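Local coordinates for sugar ABC transporter substrate-binding protein, BlMnBP1 (Bifidobacterium animalis subsp. lactis ATCC 27673, PDB 6I5R) that probably captures manno-oligosaccharides such as mannobiose outside the cell and hands them to an ABC transporter for uptake by the bacterium, at residues Gly119-Met124 with Lys129-Lys134; Ser109-Tyr114 with Gln139-Ala144; Tyr321-Asn326 with Ile339-Met344; Lys216-Val221 with Asp390-Val395. All coordinates share one frame; numbering follows the deposited sequence.

Contact 1. Residues Gly119-Met124 with Lys129-Lys134. With ZN (zinc ion), chain H.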
loop_
_atom_site.group_PDB
_atom_site.type_symbol
_atom_site.label_atom_id
_atom_site.label_comp_id
_atom_site.label_asym_id
_atom_site.label_seq_id
_atom_site.Cartn_x
_atom_site.Cartn_y
_atom_site.Cartn_z
ATOM N N GLY A 119 -8.069 19.942 -6.918
ATOM C CA GLY A 119 -7.346 21.154 -7.264
ATOM C C GLY A 119 -6.152 20.842 -8.144
ATOM O O GLY A 119 -5.758 19.697 -8.307
ATOM N N GLU A 120 -5.597 21.896 -8.748
ATOM C CA GLU A 120 -4.376 21.745 -9.525
ATOM C C GLU A 120 -3.342 21.038 -8.669
ATOM O O GLU A 120 -3.155 21.385 -7.503
ATOM C CB GLU A 120 -3.789 23.096 -9.945
ATOM C CG GLU A 120 -4.193 23.651 -11.307
ATOM C CD GLU A 120 -3.372 24.895 -11.656
ATOM O OE1 GLU A 120 -2.140 24.852 -11.677
ATOM O OE2 GLU A 120 -3.944 25.958 -11.884
ATOM N N THR A 121 -2.613 20.092 -9.261
ATOM C CA THR A 121 -1.599 19.379 -8.489
ATOM C C THR A 121 -0.530 20.336 -7.956
ATOM O O THR A 121 -0.075 20.212 -6.809
ATOM C CB THR A 121 -0.966 18.282 -9.340
ATOM O OG1 THR A 121 -1.988 17.417 -9.846
ATOM C CG2 THR A 121 0.014 17.465 -8.522
ATOM N N SER A 122 -0.159 21.333 -8.751
ATOM C CA SER A 122 0.859 22.257 -8.282
ATOM C C SER A 122 0.396 23.029 -7.056
ATOM O O SER A 122 1.231 23.407 -6.220
ATOM C CB SER A 122 1.248 23.222 -9.390
ATOM O OG SER A 122 0.152 23.996 -9.801
ATOM N N GLU A 123 -0.918 23.324 -6.954
ATOM C CA GLU A 123 -1.463 23.956 -5.752
ATOM C C GLU A 123 -1.585 22.957 -4.609
ATOM O O GLU A 123 -1.378 23.314 -3.444
ATOM C CB GLU A 123 -2.830 24.614 -6.042
ATOM C CG GLU A 123 -2.728 25.981 -6.753
ATOM C CD GLU A 123 -1.869 26.985 -5.978
ATOM O OE1 GLU A 123 -2.245 27.364 -4.847
ATOM O OE2 GLU A 123 -0.789 27.357 -6.494
ATOM N N MET A 124 -1.944 21.702 -4.913
ATOM C CA MET A 124 -2.111 20.711 -3.859
ATOM C C MET A 124 -0.779 20.394 -3.188
ATOM O O MET A 124 -0.722 20.189 -1.971
ATOM C CB MET A 124 -2.758 19.451 -4.426
ATOM C CG MET A 124 -4.198 19.646 -4.907
ATOM S SD MET A 124 -5.283 20.088 -3.526
ATOM C CE MET A 124 -5.219 18.579 -2.531
ATOM N N LYS A 129 1.344 16.123 1.014
ATOM C CA LYS A 129 2.338 15.238 0.434
ATOM C C LYS A 129 1.710 14.323 -0.622
ATOM O O LYS A 129 0.505 14.051 -0.617
ATOM C CB LYS A 129 2.979 14.384 1.527
ATOM C CG LYS A 129 3.595 15.196 2.633
ATOM C CD LYS A 129 4.142 14.344 3.769
ATOM C CE LYS A 129 4.356 15.220 4.997
ATOM N NZ LYS A 129 4.779 14.485 6.222
ATOM N N LEU A 130 2.540 13.869 -1.549
ATOM C CA LEU A 130 2.152 12.869 -2.529
ATOM C C LEU A 130 1.013 13.365 -3.414
ATOM O O LEU A 130 0.149 12.596 -3.820
ATOM C CB LEU A 130 1.767 11.565 -1.837
ATOM C CG LEU A 130 2.880 11.047 -0.937
ATOM C CD1 LEU A 130 2.374 9.894 -0.069
ATOM C CD2 LEU A 130 4.075 10.570 -1.761
ATOM N N ALA A 131 1.027 14.663 -3.723
ATOM C CA ALA A 131 -0.063 15.257 -4.475
ATOM C C ALA A 131 -0.143 14.739 -5.896
ATOM O O ALA A 131 -1.224 14.776 -6.479
ATOM C CB ALA A 131 0.067 16.788 -4.502
ATOM N N ASP A 132 0.952 14.243 -6.456
ATOM C CA ASP A 132 0.963 13.777 -7.835
ATOM C C ASP A 132 0.791 12.274 -7.946
ATOM O O ASP A 132 0.898 11.726 -9.053
ATOM C CB ASP A 132 2.275 14.214 -8.518
ATOM C CG ASP A 132 3.488 13.546 -7.926
ATOM O OD1 ASP A 132 3.334 12.702 -7.023
ATOM O OD2 ASP A 132 4.632 13.861 -8.346
ATOM N N GLU A 133 0.551 11.591 -6.824
ATOM C CA GLU A 133 0.395 10.141 -6.855
ATOM C C GLU A 133 -0.919 9.753 -7.525
ATOM O O GLU A 133 -0.954 8.878 -8.396
ATOM C CB GLU A 133 0.488 9.597 -5.425
ATOM C CG GLU A 133 0.428 8.107 -5.287
ATOM C CD GLU A 133 0.479 7.684 -3.821
ATOM O OE1 GLU A 133 -0.533 7.885 -3.135
ATOM O OE2 GLU A 133 1.513 7.164 -3.348
ATOM N N LYS A 134 -2.013 10.402 -7.135
ATOM C CA LYS A 134 -3.318 10.176 -7.768
ATOM C C LYS A 134 -3.725 11.450 -8.497
ATOM O O LYS A 134 -4.607 12.178 -8.065
ATOM C CB LYS A 134 -4.360 9.773 -6.741
ATOM C CG LYS A 134 -3.924 8.639 -5.839
ATOM C CD LYS A 134 -3.940 7.306 -6.560
ATOM C CE LYS A 134 -3.746 6.149 -5.606
ATOM N NZ LYS A 134 -3.691 4.869 -6.317
HETATM ZN ZN ZN H . -1.875 26.808 -12.358
HETATM O O HOH W 1 -2.053 27.703 -10.468
HETATM O O HOH W 2 -3.016 28.021 -12.398
#
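Ala131 is the first residue of 129-134 to meet the short helix 121-124: its methyl CB lies 3.9 Å from Met124 CB. Only the root of the methionine serves here, because its torsions bend it repeatedly (chi1 -66°, with chi2 and chi3 similar) and carry the sulfur end away toward Tyr24 and Ile143. The carbonyl of the same alanine is approached by Thr121, whose methyl CG2 comes within 3.6 Å of Ala131 O. The same oxygen accepts a hydrogen bond from Thr140 OG1, which in turn is hydrogen-bonded to Thr121 OG1, so Thr121 divides its labour, methyl to the loop and hydroxyl to the strand. The contact thus folds back the connection between strands 119-120 and 135-136, both antiparallel neighbours of the long strand 139-155 in the sheet of this solute-binding protein. Asp132 follows at the margin: its CB touches Thr121 CG2 at 4.0 Å, while the carboxylate leads away from the helix. Beyond it, Glu133 sends OE2 to Gly319 N and Lys134 bonds through its backbone to Tyr141. At the helix N-cap position, Glu120 grips a zinc ion with both carboxylate oxygens, OE1 at 2.1 Å and OE2 at 2.3 Å.

Contact 2. Residues Ser109-Tyr114 with Gln139-Ala144. With ZN (zinc ion), chain J.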
loop_
_atom_site.group_PDB
_atom_site.type_symbol
_atom_site.label_atom_id
_atom_site.label_comp_id
_atom_site.label_asym_id
_atom_site.label_seq_id
_atom_site.Cartn_x
_atom_site.Cartn_y
_atom_site.Cartn_z
ATOM N N SER A 109 -5.655 7.925 -16.188
ATOM C CA SER A 109 -6.344 8.609 -17.260
ATOM C C SER A 109 -7.861 8.518 -17.130
ATOM O O SER A 109 -8.569 9.250 -17.837
ATOM C CB SER A 109 -5.900 8.014 -18.591
ATOM O OG SER A 109 -6.331 6.663 -18.646
ATOM N N GLU A 110 -8.382 7.635 -16.268
ATOM C CA GLU A 110 -9.816 7.528 -16.064
ATOM C C GLU A 110 -10.284 8.220 -14.789
ATOM O O GLU A 110 -11.488 8.219 -14.507
ATOM C CB GLU A 110 -10.251 6.066 -16.032
ATOM C CG GLU A 110 -10.351 5.412 -17.396
ATOM C CD GLU A 110 -10.828 3.991 -17.304
ATOM O OE1 GLU A 110 -10.384 3.165 -18.131
ATOM O OE2 GLU A 110 -11.647 3.692 -16.406
ATOM N N PHE A 111 -9.377 8.836 -14.029
ATOM C CA PHE A 111 -9.786 9.499 -12.796
ATOM C C PHE A 111 -10.908 10.492 -13.052
ATOM O O PHE A 111 -11.885 10.557 -12.303
ATOM C CB PHE A 111 -8.605 10.231 -12.161
ATOM C CG PHE A 111 -7.624 9.330 -11.440
ATOM C CD1 PHE A 111 -7.982 8.061 -10.977
ATOM C CD2 PHE A 111 -6.320 9.771 -11.220
ATOM C CE1 PHE A 111 -7.050 7.257 -10.315
ATOM C CE2 PHE A 111 -5.390 8.964 -10.565
ATOM C CZ PHE A 111 -5.762 7.725 -10.101
ATOM N N SER A 112 -10.748 11.334 -14.071
ATOM C CA SER A 112 -11.742 12.371 -14.301
ATOM C C SER A 112 -13.100 11.799 -14.674
ATOM O O SER A 112 -14.087 12.536 -14.631
ATOM C CB SER A 112 -11.273 13.328 -15.389
ATOM O OG SER A 112 -11.186 12.658 -16.627
ATOM N N ASN A 113 -13.176 10.530 -15.071
ATOM C CA ASN A 113 -14.474 9.921 -15.348
ATOM C C ASN A 113 -15.220 9.522 -14.087
ATOM O O ASN A 113 -16.390 9.134 -14.172
ATOM C CB ASN A 113 -14.330 8.682 -16.229
ATOM C CG ASN A 113 -13.875 9.031 -17.610
ATOM O OD1 ASN A 113 -14.152 10.124 -18.097
ATOM N ND2 ASN A 113 -13.181 8.117 -18.260
ATOM N N TYR A 114 -14.592 9.629 -12.939
ATOM C CA TYR A 114 -15.139 9.122 -11.694
ATOM C C TYR A 114 -15.024 10.079 -10.517
ATOM O O TYR A 114 -15.907 10.057 -9.655
ATOM C CB TYR A 114 -14.426 7.808 -11.307
ATOM C CG TYR A 114 -14.629 6.632 -12.251
ATOM C CD1 TYR A 114 -15.894 6.094 -12.445
ATOM C CD2 TYR A 114 -13.548 6.035 -12.914
ATOM C CE1 TYR A 114 -16.091 5.008 -13.269
ATOM C CE2 TYR A 114 -13.752 4.950 -13.777
ATOM C CZ TYR A 114 -15.029 4.438 -13.932
ATOM O OH TYR A 114 -15.244 3.355 -14.768
ATOM N N GLN A 139 -4.298 17.656 -12.507
ATOM C CA GLN A 139 -5.231 17.750 -11.394
ATOM C C GLN A 139 -5.005 16.557 -10.470
ATOM O O GLN A 139 -4.722 15.449 -10.936
ATOM C CB GLN A 139 -6.671 17.760 -11.874
ATOM C CG GLN A 139 -7.073 18.922 -12.732
ATOM C CD GLN A 139 -7.275 20.221 -11.943
ATOM O OE1 GLN A 139 -7.883 20.221 -10.883
ATOM N NE2 GLN A 139 -6.785 21.345 -12.487
ATOM N N THR A 140 -5.139 16.803 -9.173
ATOM C CA THR A 140 -5.098 15.767 -8.148
ATOM C C THR A 140 -6.505 15.264 -7.811
ATOM O O THR A 140 -7.396 16.054 -7.460
ATOM C CB THR A 140 -4.411 16.332 -6.906
ATOM O OG1 THR A 140 -3.048 16.679 -7.215
ATOM C CG2 THR A 140 -4.426 15.324 -5.788
ATOM N N TYR A 141 -6.695 13.943 -7.913
ATOM C CA TYR A 141 -7.981 13.294 -7.684
ATOM C C TYR A 141 -8.020 12.415 -6.434
ATOM O O TYR A 141 -9.101 11.938 -6.060
ATOM C CB TYR A 141 -8.354 12.446 -8.905
ATOM C CG TYR A 141 -8.564 13.250 -10.143
ATOM C CD1 TYR A 141 -7.523 13.507 -11.040
ATOM C CD2 TYR A 141 -9.823 13.746 -10.443
ATOM C CE1 TYR A 141 -7.746 14.233 -12.182
ATOM C CE2 TYR A 141 -10.039 14.484 -11.552
ATOM C CZ TYR A 141 -9.015 14.716 -12.436
ATOM O OH TYR A 141 -9.276 15.472 -13.570
ATOM N N GLY A 142 -6.889 12.180 -5.793
ATOM C CA GLY A 142 -6.867 11.425 -4.555
ATOM C C GLY A 142 -5.867 12.009 -3.582
ATOM O O GLY A 142 -4.832 12.549 -3.970
ATOM N N ILE A 143 -6.204 11.907 -2.299
ATOM C CA ILE A 143 -5.327 12.282 -1.197
ATOM C C ILE A 143 -5.060 11.031 -0.365
ATOM O O ILE A 143 -5.997 10.332 0.028
ATOM C CB ILE A 143 -5.953 13.382 -0.322
ATOM C CG1 ILE A 143 -6.332 14.597 -1.186
ATOM C CG2 ILE A 143 -5.018 13.766 0.820
ATOM C CD1 ILE A 143 -6.793 15.821 -0.390
ATOM N N ALA A 144 -3.792 10.769 -0.065
ATOM C CA ALA A 144 -3.449 9.546 0.640
ATOM C C ALA A 144 -3.979 9.574 2.067
ATOM O O ALA A 144 -4.033 10.623 2.707
ATOM C CB ALA A 144 -1.931 9.351 0.647
HETATM ZN ZN ZN J . -4.591 5.286 -19.375
HETATM O O HOH W 3 -4.675 4.974 -21.483
#
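Phe111 sets its CB over one face of the Tyr141 ring, and this is the tight part of the contact. The methylene lies 3.9 Å from the centroid of the tyrosine ring and only 23° off its normal, a CH-pi contact displaced toward the CG-CD1 side, where Phe111 CB and Tyr141 CD1 are 3.6 Å apart. The two rings meet obliquely, centroids 5.9 Å apart and planes at 45°, with Phe111 CD2 near Tyr141 CD1 and CB. Both residues are buried, and Pro117 also packs on Tyr141. The phenol end is the solvent side. Ser112, which is exposed, contributes less area there; its backbone N lies over the same ring face, and its CB still comes to 3.4 Å from Tyr141 OH, a meeting by packing. The turn that presents these residues is closed by backbone bonds from Asn113 N to Glu110 O and from Tyr114 N to Phe111 O. Earlier in the same loop Ser109 turns in another direction, its OG 2.3 Å from a zinc ion. Asp107, Asp390, Asn394 and a water complete that shell. The loop held against strand 139-155 by the Phe111-Tyr141 pair thus supplies Asp107 and Ser109, two of the four protein residues of an all-oxygen zinc site that ties it to the start of helix 391-399.

Contact 3. Residues Tyr321-Asn326 with Ile339-Met344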
loop_
_atom_site.group_PDB
_atom_site.type_symbol
_atom_site.label_atom_id
_atom_site.label_comp_id
_atom_site.label_asym_id
_atom_site.label_seq_id
_atom_site.Cartn_x
_atom_site.Cartn_y
_atom_site.Cartn_z
ATOM N N TYR A 321 -3.856 4.070 0.705
ATOM C CA TYR A 321 -5.126 4.178 -0.002
ATOM C C TYR A 321 -5.531 5.644 0.015
ATOM O O TYR A 321 -5.393 6.312 1.043
ATOM C CB TYR A 321 -6.211 3.349 0.671
ATOM C CG TYR A 321 -6.555 2.041 -0.003
ATOM C CD1 TYR A 321 -7.073 2.009 -1.291
ATOM C CD2 TYR A 321 -6.405 0.840 0.668
ATOM C CE1 TYR A 321 -7.429 0.833 -1.890
ATOM C CE2 TYR A 321 -6.735 -0.352 0.063
ATOM C CZ TYR A 321 -7.267 -0.353 -1.214
ATOM O OH TYR A 321 -7.617 -1.555 -1.817
ATOM N N SER A 322 -6.000 6.154 -1.118
ATOM C CA SER A 322 -6.314 7.568 -1.224
ATOM C C SER A 322 -7.818 7.795 -1.240
ATOM O O SER A 322 -8.563 7.026 -1.850
ATOM C CB SER A 322 -5.699 8.168 -2.483
ATOM O OG SER A 322 -4.292 8.224 -2.351
ATOM N N TYR A 323 -8.242 8.880 -0.593
ATOM C CA TYR A 323 -9.640 9.292 -0.650
ATOM C C TYR A 323 -9.991 9.901 -2.001
ATOM O O TYR A 323 -9.304 10.815 -2.471
ATOM C CB TYR A 323 -9.939 10.332 0.400
ATOM C CG TYR A 323 -9.529 10.032 1.804
ATOM C CD1 TYR A 323 -10.306 9.219 2.611
ATOM C CD2 TYR A 323 -8.375 10.569 2.330
ATOM C CE1 TYR A 323 -9.952 8.957 3.888
ATOM C CE2 TYR A 323 -8.012 10.327 3.622
ATOM C CZ TYR A 323 -8.789 9.510 4.394
ATOM O OH TYR A 323 -8.432 9.276 5.670
ATOM N N GLY A 324 -11.082 9.421 -2.602
ATOM C CA GLY A 324 -11.630 10.031 -3.793
ATOM C C GLY A 324 -13.112 10.282 -3.611
ATOM O O GLY A 324 -13.802 9.553 -2.900
ATOM N N ILE A 325 -13.585 11.344 -4.264
ATOM C CA ILE A 325 -14.953 11.842 -4.133
ATOM C C ILE A 325 -15.694 11.613 -5.443
ATOM O O ILE A 325 -15.173 11.899 -6.528
ATOM C CB ILE A 325 -14.979 13.336 -3.756
ATOM C CG1 ILE A 325 -14.318 13.540 -2.390
ATOM C CG2 ILE A 325 -16.393 13.864 -3.703
ATOM C CD1 ILE A 325 -13.959 14.947 -2.079
ATOM N N ASN A 326 -16.931 11.131 -5.326
ATOM C CA ASN A 326 -17.756 10.751 -6.472
ATOM C C ASN A 326 -18.187 11.988 -7.268
ATOM O O ASN A 326 -18.915 12.841 -6.744
ATOM C CB ASN A 326 -18.975 9.983 -5.945
ATOM C CG ASN A 326 -19.806 9.336 -7.031
ATOM O OD1 ASN A 326 -19.595 9.553 -8.209
ATOM N ND2 ASN A 326 -20.796 8.540 -6.609
ATOM N N ILE A 339 -14.677 18.501 2.708
ATOM C CA ILE A 339 -14.448 18.917 4.089
ATOM C C ILE A 339 -14.026 17.731 4.949
ATOM O O ILE A 339 -13.046 17.808 5.691
ATOM C CB ILE A 339 -15.707 19.601 4.647
ATOM C CG1 ILE A 339 -15.971 20.874 3.844
ATOM C CG2 ILE A 339 -15.555 19.878 6.128
ATOM C CD1 ILE A 339 -17.269 21.601 4.195
ATOM N N PHE A 340 -14.747 16.603 4.861
ATOM C CA PHE A 340 -14.376 15.445 5.668
ATOM C C PHE A 340 -12.986 14.920 5.295
ATOM O O PHE A 340 -12.207 14.537 6.170
ATOM C CB PHE A 340 -15.431 14.337 5.524
ATOM C CG PHE A 340 -15.103 13.110 6.324
ATOM C CD1 PHE A 340 -15.185 13.138 7.706
ATOM C CD2 PHE A 340 -14.688 11.953 5.702
ATOM C CE1 PHE A 340 -14.839 12.043 8.457
ATOM C CE2 PHE A 340 -14.344 10.832 6.458
ATOM C CZ PHE A 340 -14.434 10.883 7.833
ATOM N N VAL A 341 -12.659 14.871 4.003
ATOM C CA VAL A 341 -11.317 14.429 3.622
ATOM C C VAL A 341 -10.267 15.374 4.193
ATOM O O VAL A 341 -9.235 14.950 4.723
ATOM C CB VAL A 341 -11.199 14.322 2.090
ATOM C CG1 VAL A 341 -9.746 14.150 1.678
ATOM C CG2 VAL A 341 -12.026 13.173 1.572
ATOM N N LYS A 342 -10.492 16.674 4.079
ATOM C CA LYS A 342 -9.495 17.589 4.606
ATOM C C LYS A 342 -9.392 17.459 6.119
ATOM O O LYS A 342 -8.293 17.550 6.683
ATOM C CB LYS A 342 -9.822 19.029 4.218
ATOM C CG LYS A 342 -8.717 20.026 4.582
ATOM C CD LYS A 342 -8.830 21.328 3.767
ATOM C CE LYS A 342 -7.613 22.219 3.928
ATOM N NZ LYS A 342 -7.716 23.444 3.076
ATOM N N TRP A 343 -10.526 17.247 6.790
ATOM C CA TRP A 343 -10.502 17.016 8.231
ATOM C C TRP A 343 -9.712 15.750 8.542
ATOM O O TRP A 343 -8.881 15.726 9.459
ATOM C CB TRP A 343 -11.935 16.929 8.812
ATOM C CG TRP A 343 -11.888 16.788 10.321
ATOM C CD1 TRP A 343 -11.740 17.793 11.233
ATOM C CD2 TRP A 343 -11.885 15.571 11.069
ATOM N NE1 TRP A 343 -11.681 17.276 12.500
ATOM C CE2 TRP A 343 -11.773 15.913 12.429
ATOM C CE3 TRP A 343 -12.001 14.221 10.724
ATOM C CZ2 TRP A 343 -11.724 14.952 13.444
ATOM C CZ3 TRP A 343 -11.986 13.264 11.741
ATOM C CH2 TRP A 343 -11.840 13.638 13.079
ATOM N N MET A 344 -9.988 14.672 7.804
ATOM C CA MET A 344 -9.209 13.453 7.978
ATOM C C MET A 344 -7.721 13.736 7.812
ATOM O O MET A 344 -6.895 13.271 8.606
ATOM C CB MET A 344 -9.663 12.393 6.978
ATOM C CG MET A 344 -10.952 11.674 7.348
ATOM S SD MET A 344 -10.944 10.886 8.976
ATOM C CE MET A 344 -9.535 9.741 8.881
#
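Tyr323 and Val341 form the apolar centre of this contact, where strand 322-325 runs nearly antiparallel to helix 339-344 (166° between their directions) with the two axes 9.7 Å apart. Both valine branches are used: CG2 sits 3.7 Å from Tyr323 CB, and CG1, placed opposite the backbone N by a chi1 of 168°, lies 3.9 Å from Tyr323 CD2. The two side chains run antiparallel alongside each other. Two residues along the strand, Ile325 adds a looser touch, CD1 to Val341 CG2 at 4.5 Å. A second kind of contact gathers at the phenol end. Met344 crosses the tyrosine at about a right angle, and its bent chain brings both ends to the hydroxyl, CE at 3.4 Å and CB at 3.6 Å from Tyr323 OH. Replacing the tyrosine with an alanine would probably keep the CB touch on Val341 CG2 but leave a gap beside CG1 and take from Met344 the hydroxyl its CB and CE lie against. Backbone hydrogen bonding serves the sheet instead: Tyr323 pairs with Ile143 and Gly324 with Met101, while Tyr321 at the head of the segment touches the bound mannose. With all four touching residues buried and joined by van der Waals contact, cohesion between helix and sheet depends here on complementary shape, consistent with a buried apolar layer against the strand that leads on from Tyr321 of the mannobiose pocket.

Contact 4. Residues Lys216-Val221 with Asp390-Val395; sequences KFMNQV and DLLANV. With ZN (zinc ion), chain J.
Leu392 reaches from helix 391-399 across to Met218 and Asn219, meeting the first obliquely and the second at about a right angle. Its CG stands opposite the backbone N (chi1 176°), which extends the isopropyl fork toward the other helix. One branch, CD1, lies 3.7 Å from Met218 O; the other, CD2, is 4.0 Å from Met218 CG and 3.7 Å from Asn219 OD1. The amide nitrogen of that asparagine is engaged elsewhere, with Ala382 O. With Leu392 cut back to alanine, both methyl branches go, and a gap would probably open between the helices beside Met218 CG and Asn219. Alongside the fork a water spans the backbones: it lies 2.9 Å from Asn219 O, to which it probably donates, and accepts from Leu392 N at 3.1 Å. Helix 217-224 begins with a wider pi-type turn in which Lys216 O accepts from both Gln220 N and Val221 N, from opposite faces of its plane. At the start of helix 391-399, Asp390 just before it binds zinc through both carboxylate oxygens and Asn394 within it through OD1. Asn394 ND2 also donates to Asp390 OD2 (2.8 Å), from well above the carboxylate plane, which should steady both ligands. Chemically the interface is mixed: the buried Met218 O has a leucine for company and no polar partner, so water and methyl contacts carry the join while zinc holds the helix start to a distant loop.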
loop_
_atom_site.group_PDB
_atom_site.type_symbol
_atom_site.label_atom_id
_atom_site.label_comp_id
_atom_site.label_asym_id
_atom_site.label_seq_id
_atom_site.Cartn_x
_atom_site.Cartn_y
_atom_site.Cartn_z
ATOM N N LYS A 216 12.785 7.051 -10.031
ATOM C CA LYS A 216 12.169 7.077 -11.346
ATOM C C LYS A 216 11.824 5.682 -11.866
ATOM O O LYS A 216 11.281 5.568 -12.970
ATOM C CB LYS A 216 13.103 7.749 -12.361
ATOM C CG LYS A 216 13.366 9.220 -12.095
ATOM C CD LYS A 216 14.189 9.903 -13.173
ATOM C CE LYS A 216 14.339 11.390 -12.853
ATOM N NZ LYS A 216 15.124 12.073 -13.933
ATOM N N PHE A 217 12.136 4.616 -11.122
ATOM C CA PHE A 217 11.974 3.283 -11.685
ATOM C C PHE A 217 10.511 2.975 -11.986
ATOM O O PHE A 217 10.178 2.481 -13.064
ATOM C CB PHE A 217 12.511 2.216 -10.741
ATOM C CG PHE A 217 12.571 0.862 -11.383
ATOM C CD1 PHE A 217 13.654 0.520 -12.182
ATOM C CD2 PHE A 217 11.522 -0.026 -11.267
ATOM C CE1 PHE A 217 13.702 -0.694 -12.812
ATOM C CE2 PHE A 217 11.573 -1.263 -11.905
ATOM C CZ PHE A 217 12.666 -1.588 -12.672
ATOM N N MET A 218 9.628 3.253 -11.029
ATOM C CA MET A 218 8.233 2.842 -11.164
ATOM C C MET A 218 7.555 3.502 -12.357
ATOM O O MET A 218 6.910 2.826 -13.158
ATOM C CB MET A 218 7.449 3.186 -9.895
ATOM C CG MET A 218 6.001 2.813 -10.016
ATOM S SD MET A 218 5.805 1.016 -9.903
ATOM C CE MET A 218 5.761 0.831 -8.136
ATOM N N ASN A 219 7.620 4.829 -12.446
ATOM C CA ASN A 219 6.834 5.552 -13.440
ATOM C C ASN A 219 7.592 5.833 -14.727
ATOM O O ASN A 219 6.963 6.150 -15.736
ATOM C CB ASN A 219 6.318 6.871 -12.845
ATOM C CG ASN A 219 5.283 6.635 -11.760
ATOM O OD1 ASN A 219 4.423 5.774 -11.925
ATOM N ND2 ASN A 219 5.356 7.390 -10.652
ATOM N N GLN A 220 8.917 5.709 -14.733
ATOM C CA GLN A 220 9.672 5.978 -15.947
ATOM C C GLN A 220 10.346 4.722 -16.496
ATOM O O GLN A 220 10.129 4.357 -17.656
ATOM C CB GLN A 220 10.723 7.075 -15.715
ATOM C CG GLN A 220 10.115 8.437 -15.442
ATOM C CD GLN A 220 11.144 9.561 -15.357
ATOM O OE1 GLN A 220 12.227 9.497 -15.951
ATOM N NE2 GLN A 220 10.803 10.598 -14.632
ATOM N N VAL A 221 11.164 4.041 -15.694
ATOM C CA VAL A 221 11.977 2.946 -16.221
ATOM C C VAL A 221 11.117 1.725 -16.531
ATOM O O VAL A 221 11.176 1.155 -17.628
ATOM C CB VAL A 221 13.100 2.585 -15.229
ATOM C CG1 VAL A 221 13.910 1.377 -15.759
ATOM C CG2 VAL A 221 13.993 3.787 -14.964
ATOM N N ASP A 390 0.498 8.460 -18.034
ATOM C CA ASP A 390 -0.409 7.342 -18.234
ATOM C C ASP A 390 0.306 6.088 -18.713
ATOM O O ASP A 390 -0.334 5.043 -18.892
ATOM C CB ASP A 390 -1.480 7.752 -19.257
ATOM C CG ASP A 390 -2.649 6.797 -19.283
ATOM O OD1 ASP A 390 -2.925 6.171 -18.241
ATOM O OD2 ASP A 390 -3.305 6.656 -20.337
ATOM N N LEU A 391 1.619 6.167 -18.923
ATOM C CA LEU A 391 2.315 5.080 -19.590
ATOM C C LEU A 391 2.324 3.814 -18.731
ATOM O O LEU A 391 2.076 2.716 -19.241
ATOM C CB LEU A 391 3.744 5.516 -19.922
ATOM C CG LEU A 391 4.498 4.434 -20.672
ATOM C CD1 LEU A 391 3.899 4.242 -22.058
ATOM C CD2 LEU A 391 5.970 4.765 -20.764
ATOM N N LEU A 392 2.582 3.944 -17.438
ATOM C CA LEU A 392 2.603 2.752 -16.588
ATOM C C LEU A 392 1.227 2.100 -16.544
ATOM O O LEU A 392 1.106 0.876 -16.644
ATOM C CB LEU A 392 3.077 3.079 -15.172
ATOM C CG LEU A 392 3.032 1.875 -14.210
ATOM C CD1 LEU A 392 4.092 0.810 -14.514
ATOM C CD2 LEU A 392 3.144 2.413 -12.786
ATOM N N ALA A 393 0.173 2.900 -16.373
ATOM C CA ALA A 393 -1.162 2.326 -16.295
ATOM C C ALA A 393 -1.502 1.561 -17.569
ATOM O O ALA A 393 -2.111 0.484 -17.517
ATOM C CB ALA A 393 -2.193 3.426 -16.031
ATOM N N ASN A 394 -1.077 2.085 -18.722
ATOM C CA ASN A 394 -1.435 1.505 -20.002
ATOM C C ASN A 394 -0.630 0.250 -20.308
ATOM O O ASN A 394 -1.165 -0.723 -20.843
ATOM C CB ASN A 394 -1.235 2.549 -21.093
ATOM C CG ASN A 394 -2.252 3.674 -21.018
ATOM O OD1 ASN A 394 -3.166 3.694 -20.167
ATOM N ND2 ASN A 394 -2.051 4.657 -21.862
ATOM N N VAL A 395 0.662 0.257 -20.001
ATOM C CA VAL A 395 1.437 -0.966 -20.159
ATOM C C VAL A 395 0.924 -2.022 -19.199
ATOM O O VAL A 395 0.890 -3.215 -19.522
ATOM C CB VAL A 395 2.933 -0.680 -19.931
ATOM C CG1 VAL A 395 3.738 -1.980 -19.889
ATOM C CG2 VAL A 395 3.468 0.292 -21.001
HETATM ZN ZN ZN J . -4.591 5.286 -19.375
HETATM O O HOH W 4 4.122 6.358 -16.192
HETATM O O HOH W 3 -4.675 4.974 -21.483
#

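In the fold
Contact 3 is the most thoroughly buried of the four and purely a matter of side-chain packing, whereas contacts 1 and 4 are partly buried and contact 2 runs from a buried aromatic pair to an exposed serine. Contacts 1, 2 and 3 belong to one sheet: strand 139-155, which contributes a segment to contact 2, pairs antiparallel with both strand 119-120 of contact 1 and strand 314-325 of contact 3. Contact 4 instead joins two helices, about 26 Å from contact 3 between centres. It is nevertheless tied to contact 2, since both supply ligands to the same zinc ion, while the zinc of contact 1 is a separate one.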